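Local coordinates for putative metal binding protein (Coccidioides immitis, PDB 3CVG) that is of unestablished function but probably binds metal and belongs to the periplasmic binding protein superfamily, at residues G111-L119 / G139-F147; G28-L38 / I268-Y279. One frame throughout, in Å; residues are numbered along the deposited sequence.

Contact 1 (G111-L119 / G139-F147); sequences GPPSNPAKL and GNTKPPVRF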
loop_
_atom_site.group_PDB
_atom_site.type_symbol
_atom_site.label_atom_id
_atom_site.label_comp_id
_atom_site.label_asym_id
_atom_site.label_seq_id
_atom_site.Cartn_x
_atom_site.Cartn_y
_atom_site.Cartn_z
ATOM N N GLY A 111 -15.606 -8.753 -2.656
ATOM C CA GLY A 111 -16.022 -10.053 -3.155
ATOM C C GLY A 111 -17.229 -9.925 -4.069
ATOM O O GLY A 111 -17.762 -8.827 -4.246
ATOM N N PRO A 112 -17.691 -11.034 -4.667
ATOM C CA PRO A 112 -18.847 -10.991 -5.566
ATOM C C PRO A 112 -20.173 -10.700 -4.867
ATOM O O PRO A 112 -20.350 -11.002 -3.687
ATOM C CB PRO A 112 -18.825 -12.375 -6.211
ATOM C CG PRO A 112 -18.344 -13.243 -5.100
ATOM C CD PRO A 112 -17.211 -12.419 -4.490
ATOM N N PRO A 113 -21.125 -10.097 -5.595
ATOM C CA PRO A 113 -22.446 -9.767 -5.055
ATOM C C PRO A 113 -23.170 -10.999 -4.502
ATOM O O PRO A 113 -23.951 -10.891 -3.566
ATOM C CB PRO A 113 -23.170 -9.169 -6.260
ATOM C CG PRO A 113 -22.065 -8.499 -7.003
ATOM C CD PRO A 113 -20.947 -9.517 -6.938
ATOM N N SER A 114 -22.903 -12.167 -5.076
ATOM C CA SER A 114 -23.549 -13.400 -4.619
ATOM C C SER A 114 -23.151 -13.772 -3.194
ATOM O O SER A 114 -23.858 -14.523 -2.524
ATOM C CB SER A 114 -23.224 -14.559 -5.567
ATOM O OG SER A 114 -21.826 -14.680 -5.770
ATOM N N ASN A 115 -22.007 -13.259 -2.744
ATOM C CA ASN A 115 -21.532 -13.501 -1.389
ATOM C C ASN A 115 -21.697 -14.956 -0.933
ATOM O O ASN A 115 -22.389 -15.236 0.047
ATOM C CB ASN A 115 -22.273 -12.544 -0.436
ATOM C CG ASN A 115 -21.659 -12.490 0.949
ATOM O OD1 ASN A 115 -20.502 -12.867 1.150
ATOM N ND2 ASN A 115 -22.432 -11.995 1.916
ATOM N N PRO A 116 -21.058 -15.904 -1.637
ATOM C CA PRO A 116 -21.176 -17.311 -1.247
ATOM C C PRO A 116 -20.671 -17.624 0.163
ATOM O O PRO A 116 -21.149 -18.571 0.801
ATOM C CB PRO A 116 -20.400 -18.043 -2.348
ATOM C CG PRO A 116 -19.411 -17.004 -2.832
ATOM C CD PRO A 116 -20.271 -15.766 -2.875
ATOM N N ALA A 117 -19.722 -16.827 0.656
ATOM C CA ALA A 117 -19.184 -17.025 1.995
ATOM C C ALA A 117 -20.148 -16.458 3.040
ATOM O O ALA A 117 -19.947 -16.624 4.245
ATOM C CB ALA A 117 -17.829 -16.352 2.123
ATOM N N LYS A 118 -21.186 -15.778 2.562
ATOM C CA LYS A 118 -22.195 -15.187 3.439
ATOM C C LYS A 118 -21.601 -14.269 4.509
ATOM O O LYS A 118 -21.968 -14.331 5.684
ATOM C CB LYS A 118 -23.030 -16.309 4.070
ATOM C CG LYS A 118 -23.710 -17.156 3.009
ATOM C CD LYS A 118 -24.390 -18.400 3.558
ATOM C CE LYS A 118 -25.010 -19.200 2.410
ATOM N NZ LYS A 118 -24.039 -19.455 1.288
ATOM N N LEU A 119 -20.689 -13.404 4.079
ATOM C CA LEU A 119 -20.030 -12.451 4.960
ATOM C C LEU A 119 -20.980 -11.340 5.397
ATOM O O LEU A 119 -21.745 -10.816 4.588
ATOM C CB LEU A 119 -18.826 -11.824 4.253
ATOM C CG LEU A 119 -17.713 -12.764 3.787
ATOM C CD1 LEU A 119 -16.515 -11.939 3.343
ATOM C CD2 LEU A 119 -17.322 -13.699 4.929
ATOM N N GLY A 139 -16.782 -26.122 -0.119
ATOM C CA GLY A 139 -16.830 -26.151 -1.574
ATOM C C GLY A 139 -18.156 -26.473 -2.237
ATOM O O GLY A 139 -18.180 -26.892 -3.398
ATOM N N ASN A 140 -19.255 -26.265 -1.518
ATOM C CA ASN A 140 -20.589 -26.550 -2.045
ATOM C C ASN A 140 -21.455 -25.298 -2.091
ATOM O O ASN A 140 -22.595 -25.300 -1.618
ATOM C CB ASN A 140 -21.263 -27.596 -1.164
ATOM C CG ASN A 140 -21.365 -27.148 0.276
ATOM O OD1 ASN A 140 -20.573 -26.320 0.729
ATOM N ND2 ASN A 140 -22.329 -27.693 1.007
ATOM N N THR A 141 -20.911 -24.223 -2.646
ATOM C CA THR A 141 -21.648 -22.974 -2.751
ATOM C C THR A 141 -21.628 -22.538 -4.200
ATOM O O THR A 141 -20.834 -23.045 -4.997
ATOM C CB THR A 141 -21.007 -21.855 -1.908
ATOM O OG1 THR A 141 -19.689 -21.574 -2.404
ATOM C CG2 THR A 141 -20.929 -22.272 -0.450
ATOM N N LYS A 142 -22.505 -21.606 -4.544
ATOM C CA LYS A 142 -22.552 -21.106 -5.904
ATOM C C LYS A 142 -22.473 -19.585 -5.908
ATOM O O LYS A 142 -23.386 -18.905 -5.453
ATOM C CB LYS A 142 -23.827 -21.566 -6.614
ATOM C CG LYS A 142 -23.750 -21.396 -8.129
ATOM C CD LYS A 142 -22.485 -22.070 -8.669
ATOM C CE LYS A 142 -21.802 -21.217 -9.725
ATOM N NZ LYS A 142 -20.497 -21.791 -10.132
ATOM N N PRO A 143 -21.358 -19.035 -6.405
ATOM C CA PRO A 143 -20.236 -19.823 -6.929
ATOM C C PRO A 143 -19.367 -20.347 -5.782
ATOM O O PRO A 143 -19.632 -20.063 -4.616
ATOM C CB PRO A 143 -19.504 -18.815 -7.801
ATOM C CG PRO A 143 -19.671 -17.540 -7.008
ATOM C CD PRO A 143 -21.130 -17.591 -6.607
ATOM N N PRO A 144 -18.337 -21.148 -6.095
ATOM C CA PRO A 144 -17.513 -21.632 -4.984
ATOM C C PRO A 144 -16.736 -20.458 -4.381
ATOM O O PRO A 144 -16.448 -19.477 -5.070
ATOM C CB PRO A 144 -16.600 -22.658 -5.654
ATOM C CG PRO A 144 -16.424 -22.092 -7.028
ATOM C CD PRO A 144 -17.828 -21.641 -7.387
ATOM N N VAL A 145 -16.418 -20.549 -3.095
ATOM C CA VAL A 145 -15.670 -19.487 -2.434
ATOM C C VAL A 145 -14.188 -19.624 -2.778
ATOM O O VAL A 145 -13.569 -20.640 -2.466
ATOM C CB VAL A 145 -15.840 -19.567 -0.905
ATOM C CG1 VAL A 145 -14.960 -18.532 -0.215
ATOM C CG2 VAL A 145 -17.306 -19.350 -0.541
ATOM N N ARG A 146 -13.643 -18.617 -3.454
ATOM C CA ARG A 146 -12.228 -18.600 -3.821
ATOM C C ARG A 146 -11.627 -17.245 -3.414
ATOM O O ARG A 146 -12.333 -16.234 -3.367
ATOM C CB ARG A 146 -12.060 -18.849 -5.329
ATOM C CG ARG A 146 -12.454 -20.281 -5.761
ATOM C CD ARG A 146 -12.464 -20.437 -7.274
ATOM N NE ARG A 146 -11.164 -20.137 -7.876
ATOM C CZ ARG A 146 -10.107 -20.941 -7.817
ATOM N NH1 ARG A 146 -10.188 -22.105 -7.181
ATOM N NH2 ARG A 146 -8.977 -20.590 -8.409
ATOM N N PHE A 147 -10.335 -17.238 -3.093
ATOM C CA PHE A 147 -9.644 -16.017 -2.677
ATOM C C PHE A 147 -8.444 -15.769 -3.585
ATOM O O PHE A 147 -7.586 -16.647 -3.718
ATOM C CB PHE A 147 -9.151 -16.156 -1.234
ATOM C CG PHE A 147 -8.452 -14.938 -0.723
ATOM C CD1 PHE A 147 -9.172 -13.906 -0.134
ATOM C CD2 PHE A 147 -7.077 -14.794 -0.878
ATOM C CE1 PHE A 147 -8.533 -12.751 0.296
ATOM C CE2 PHE A 147 -6.433 -13.634 -0.448
ATOM C CZ PHE A 147 -7.170 -12.619 0.139
#
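Pro116 packs its ring against the bend formed by Thr141, Pro143 and Val145, and apolar contact carries most of this meeting of two loops. Its CB lies 3.8 Å from Val145 CG2, and its CG faces Pro143 CD at 4.2 Å. Val145 CG1 stands anti to the backbone N (chi1 175°), which leaves CG2 beside that nitrogen and directed at Pro116; the same methyl meets the single methyl of Ala117, CB, at 4.0 Å. A cis peptide bond before Pro143, a geometry that proline tolerates far better than other residues, sets the bend.

Within a PBP superfamily domain, one loop precedes helix 125-138 in the chain and the other follows it: residues 111-119 continue from the end of strand 100-111, and the loop after the helix leads into strand 147-149. Met132 and Ala135 of that helix touch Ala117 and Val145, and Tyr200 packs on Pro116.

Polar atoms meet mainly carbon across the gap. Ser114 OG comes 3.1 Å from Pro143 CD, and Pro143 O sits 3.1 Å from Pro116 CB. Hydrogen bonds instead brace each loop internally. Thr141 OG1 donates to Pro143 O (2.7 Å), tying the bend together across the cis peptide. In the other loop, Asn115 reaches past the type I turn it begins, to Leu119, with both ends of its amide: OD1 receives Leu119 N at 3.0 Å, and ND2 gives a bond to a lone pair of Leu119 O. Tyr200 also bonds OD1, so two donors grip this oxygen.

Contact 2 (G28-L38 / I268-Y279); sequences GAGQSGLVKEL and IEGFKKDGQQLY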
loop_
_atom_site.group_PDB
_atom_site.type_symbol
_atom_site.label_atom_id
_atom_site.label_comp_id
_atom_site.label_asym_id
_atom_site.label_seq_id
_atom_site.Cartn_x
_atom_site.Cartn_y
_atom_site.Cartn_z
ATOM N N GLY A 28 3.729 1.859 -4.365
ATOM C CA GLY A 28 2.377 2.340 -4.603
ATOM C C GLY A 28 2.096 3.819 -4.789
ATOM O O GLY A 28 1.318 4.188 -5.673
ATOM N N ALA A 29 2.699 4.669 -3.963
ATOM C CA ALA A 29 2.462 6.104 -4.060
ATOM C C ALA A 29 2.982 6.696 -5.365
ATOM O O ALA A 29 2.417 7.649 -5.886
ATOM C CB ALA A 29 3.090 6.815 -2.875
ATOM N N GLY A 30 4.073 6.151 -5.887
ATOM C CA GLY A 30 4.582 6.671 -7.140
ATOM C C GLY A 30 3.668 6.198 -8.255
ATOM O O GLY A 30 3.373 6.926 -9.206
ATOM N N GLN A 31 3.211 4.959 -8.108
ATOM C CA GLN A 31 2.324 4.304 -9.062
ATOM C C GLN A 31 0.948 4.968 -9.092
ATOM O O GLN A 31 0.210 4.851 -10.071
ATOM C CB GLN A 31 2.191 2.827 -8.670
ATOM C CG GLN A 31 1.396 1.959 -9.619
ATOM C CD GLN A 31 1.300 0.514 -9.139
ATOM O OE1 GLN A 31 0.898 -0.380 -9.891
ATOM N NE2 GLN A 31 1.664 0.281 -7.881
ATOM N N SER A 32 0.613 5.668 -8.014
ATOM C CA SER A 32 -0.675 6.344 -7.893
ATOM C C SER A 32 -0.596 7.794 -8.348
ATOM O O SER A 32 -1.623 8.447 -8.529
ATOM C CB SER A 32 -1.146 6.306 -6.440
ATOM O OG SER A 32 -0.258 7.041 -5.617
ATOM N N GLY A 33 0.628 8.293 -8.511
ATOM C CA GLY A 33 0.826 9.667 -8.936
ATOM C C GLY A 33 1.170 10.631 -7.810
ATOM O O GLY A 33 1.537 11.782 -8.069
ATOM N N LEU A 34 1.068 10.181 -6.560
ATOM C CA LEU A 34 1.368 11.062 -5.428
ATOM C C LEU A 34 2.815 11.548 -5.398
ATOM O O LEU A 34 3.070 12.714 -5.106
ATOM C CB LEU A 34 1.054 10.377 -4.093
ATOM C CG LEU A 34 1.294 11.263 -2.862
ATOM C CD1 LEU A 34 0.216 12.329 -2.800
ATOM C CD2 LEU A 34 1.279 10.437 -1.586
ATOM N N VAL A 35 3.762 10.661 -5.692
ATOM C CA VAL A 35 5.171 11.049 -5.672
ATOM C C VAL A 35 5.442 12.204 -6.634
ATOM O O VAL A 35 6.340 13.012 -6.399
ATOM C CB VAL A 35 6.093 9.854 -6.012
ATOM C CG1 VAL A 35 7.540 10.324 -6.146
ATOM C CG2 VAL A 35 6.000 8.804 -4.913
ATOM N N LYS A 36 4.660 12.286 -7.707
ATOM C CA LYS A 36 4.812 13.365 -8.679
ATOM C C LYS A 36 4.387 14.681 -8.040
ATOM O O LYS A 36 5.135 15.663 -8.056
ATOM C CB LYS A 36 3.951 13.105 -9.917
ATOM C CG LYS A 36 4.057 14.199 -10.982
ATOM C CD LYS A 36 3.424 13.770 -12.302
ATOM C CE LYS A 36 3.653 14.812 -13.387
ATOM N NZ LYS A 36 3.059 14.392 -14.690
ATOM N N GLU A 37 3.175 14.693 -7.489
ATOM C CA GLU A 37 2.633 15.880 -6.831
ATOM C C GLU A 37 3.562 16.339 -5.711
ATOM O O GLU A 37 3.884 17.521 -5.598
ATOM C CB GLU A 37 1.250 15.582 -6.244
ATOM C CG GLU A 37 0.078 15.888 -7.158
ATOM C CD GLU A 37 0.028 17.346 -7.567
ATOM O OE1 GLU A 37 0.811 17.742 -8.459
ATOM O OE2 GLU A 37 -0.787 18.098 -6.989
ATOM N N LEU A 38 3.979 15.394 -4.876
ATOM C CA LEU A 38 4.878 15.690 -3.766
ATOM C C LEU A 38 6.178 16.325 -4.254
ATOM O O LEU A 38 6.554 17.408 -3.807
ATOM C CB LEU A 38 5.193 14.407 -2.989
ATOM C CG LEU A 38 4.399 14.123 -1.709
ATOM C CD1 LEU A 38 2.942 14.517 -1.869
ATOM C CD2 LEU A 38 4.535 12.647 -1.369
ATOM N N ILE A 268 -1.071 16.000 0.206
ATOM C CA ILE A 268 -1.696 14.690 0.371
ATOM C C ILE A 268 -3.191 14.849 0.604
ATOM O O ILE A 268 -4.006 14.151 -0.001
ATOM C CB ILE A 268 -1.096 13.932 1.572
ATOM C CG1 ILE A 268 0.350 13.553 1.273
ATOM C CG2 ILE A 268 -1.932 12.698 1.885
ATOM C CD1 ILE A 268 1.103 13.030 2.469
ATOM N N GLU A 269 -3.547 15.777 1.488
ATOM C CA GLU A 269 -4.943 16.025 1.810
ATOM C C GLU A 269 -5.745 16.411 0.563
ATOM O O GLU A 269 -6.955 16.212 0.507
ATOM C CB GLU A 269 -5.030 17.129 2.871
ATOM C CG GLU A 269 -6.381 17.255 3.558
ATOM C CD GLU A 269 -6.244 17.730 4.994
ATOM O OE1 GLU A 269 -5.655 18.811 5.211
ATOM O OE2 GLU A 269 -6.717 17.018 5.908
ATOM N N GLY A 270 -5.060 16.946 -0.441
ATOM C CA GLY A 270 -5.741 17.354 -1.657
ATOM C C GLY A 270 -5.513 16.466 -2.868
ATOM O O GLY A 270 -6.043 16.747 -3.941
ATOM N N PHE A 271 -4.731 15.400 -2.711
ATOM C CA PHE A 271 -4.455 14.499 -3.829
ATOM C C PHE A 271 -5.651 13.596 -4.075
ATOM O O PHE A 271 -6.020 12.787 -3.220
ATOM C CB PHE A 271 -3.219 13.652 -3.548
ATOM C CG PHE A 271 -2.794 12.815 -4.712
ATOM C CD1 PHE A 271 -2.560 13.400 -5.953
ATOM C CD2 PHE A 271 -2.621 11.442 -4.572
ATOM C CE1 PHE A 271 -2.160 12.627 -7.041
ATOM C CE2 PHE A 271 -2.220 10.660 -5.654
ATOM C CZ PHE A 271 -1.991 11.254 -6.890
ATOM N N LYS A 272 -6.240 13.722 -5.257
ATOM C CA LYS A 272 -7.426 12.950 -5.584
ATOM C C LYS A 272 -7.325 11.986 -6.752
ATOM O O LYS A 272 -6.433 12.086 -7.592
ATOM C CB LYS A 272 -8.586 13.900 -5.853
ATOM C CG LYS A 272 -9.016 14.726 -4.662
ATOM C CD LYS A 272 -10.315 15.431 -4.980
ATOM C CE LYS A 272 -11.064 15.824 -3.726
ATOM N NZ LYS A 272 -12.450 16.267 -4.049
ATOM N N LYS A 273 -8.265 11.046 -6.782
ATOM C CA LYS A 273 -8.372 10.067 -7.853
ATOM C C LYS A 273 -9.847 9.716 -7.982
ATOM O O LYS A 273 -10.499 9.329 -7.009
ATOM C CB LYS A 273 -7.545 8.813 -7.564
ATOM C CG LYS A 273 -6.525 8.538 -8.655
ATOM C CD LYS A 273 -5.798 7.222 -8.451
ATOM C CE LYS A 273 -4.435 7.245 -9.132
ATOM N NZ LYS A 273 -4.511 7.597 -10.582
ATOM N N ASP A 274 -10.366 9.865 -9.195
ATOM C CA ASP A 274 -11.772 9.617 -9.474
ATOM C C ASP A 274 -12.617 10.506 -8.571
ATOM O O ASP A 274 -13.680 10.105 -8.099
ATOM C CB ASP A 274 -12.152 8.153 -9.241
ATOM C CG ASP A 274 -13.425 7.777 -9.972
ATOM O OD1 ASP A 274 -14.091 6.790 -9.593
ATOM O OD2 ASP A 274 -13.751 8.480 -10.948
ATOM N N GLY A 275 -12.122 11.715 -8.322
ATOM C CA GLY A 275 -12.842 12.662 -7.486
ATOM C C GLY A 275 -12.887 12.360 -5.997
ATOM O O GLY A 275 -13.714 12.920 -5.279
ATOM N N GLN A 276 -12.005 11.486 -5.523
ATOM C CA GLN A 276 -11.977 11.135 -4.102
ATOM C C GLN A 276 -10.587 11.353 -3.525
ATOM O O GLN A 276 -9.587 11.154 -4.216
ATOM C CB GLN A 276 -12.341 9.656 -3.897
ATOM C CG GLN A 276 -13.735 9.246 -4.331
ATOM C CD GLN A 276 -14.819 9.925 -3.532
ATOM O OE1 GLN A 276 -14.732 10.028 -2.305
ATOM N NE2 GLN A 276 -15.859 10.378 -4.217
ATOM N N GLN A 277 -10.520 11.756 -2.258
ATOM C CA GLN A 277 -9.221 11.930 -1.618
ATOM C C GLN A 277 -8.673 10.514 -1.549
ATOM O O GLN A 277 -9.307 9.632 -0.970
ATOM C CB GLN A 277 -9.362 12.492 -0.202
ATOM C CG GLN A 277 -8.023 12.593 0.532
ATOM C CD GLN A 277 -8.155 13.172 1.931
ATOM O OE1 GLN A 277 -8.837 12.614 2.785
ATOM N NE2 GLN A 277 -7.499 14.299 2.168
ATOM N N LEU A 278 -7.509 10.295 -2.141
ATOM C CA LEU A 278 -6.915 8.965 -2.159
ATOM C C LEU A 278 -6.402 8.475 -0.808
ATOM O O LEU A 278 -6.794 7.404 -0.341
ATOM C CB LEU A 278 -5.778 8.921 -3.179
ATOM C CG LEU A 278 -5.016 7.599 -3.277
ATOM C CD1 LEU A 278 -5.991 6.449 -3.486
ATOM C CD2 LEU A 278 -4.017 7.682 -4.412
ATOM N N TYR A 279 -5.532 9.267 -0.188
ATOM C CA TYR A 279 -4.932 8.913 1.093
ATOM C C TYR A 279 -5.320 9.860 2.225
ATOM O O TYR A 279 -5.682 11.016 1.992
ATOM C CB TYR A 279 -3.406 8.938 0.987
ATOM C CG TYR A 279 -2.803 8.125 -0.130
ATOM C CD1 TYR A 279 -2.078 8.743 -1.150
ATOM C CD2 TYR A 279 -2.908 6.736 -0.147
ATOM C CE1 TYR A 279 -1.466 7.997 -2.155
ATOM C CE2 TYR A 279 -2.298 5.978 -1.152
ATOM C CZ TYR A 279 -1.580 6.616 -2.150
ATOM O OH TYR A 279 -0.954 5.881 -3.133
#
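Gly28 O and Ala29 CA both lie beside the hydroxyl of Tyr279, at 3.8 and 3.5 Å from its OH. At Ser32 the polar contact is concentrated. Its OG, turned between the backbone N and carbonyl carbon (chi1 64°), bonds back to Ala29 O and also pairs with Tyr279 OH at 2.8 Å, near the plane of that ring. Ser32 O lies at the edge of the Phe271 ring, 3.3 Å from CZ, while Lys273 CE approaches the same oxygen.

Gly33 then closes helix 28-32 in a Schellman motif and occupies the N-cap position of the next helix. Its positive phi (100°) suits a residue without a side chain, and its C lies 3.4 Å from Phe271 CZ. The 268-279 partner runs from helix 264-269 into a beta hairpin, whose type I' turn spans Lys273 to Gln276; it packs on the early helices of the PBP-superfamily fold.

Leu34 follows as a branched wedge between two rings: its CA makes a CH-pi contact over a face of Phe271, 3.9 Å from the centroid, its CD1 meets Phe271 CD2 at 3.5 Å and its CD2 reaches Tyr279 CE1. A turn later, Glu37 lays its aliphatic CG by Phe271 CD1, and Leu38 CD1 touches Ile268 CG1 at 4.2 Å.

Overall arrangement
Contacts 1 and 2 lie far apart in the single chain, with centres 33 Å from each other and nearest atoms about 17 Å apart. Contact 1 is peripheral, its centre about 26 Å from the chain centre, whereas the centre of contact 2 is about 12 Å from it. Along the sequence, contact 2 brings early and late parts of the chain together, and contact 1, whose segments are separated by about 20 residues, lies within that long loop. Strand 100-111 relates them: it leads into contact 1, while its Phe103 packs on Ala29, Leu34, Ile268 and Tyr279 of contact 2. A calcium ion lies about 7 Å from Gly28, at the edge of contact 2.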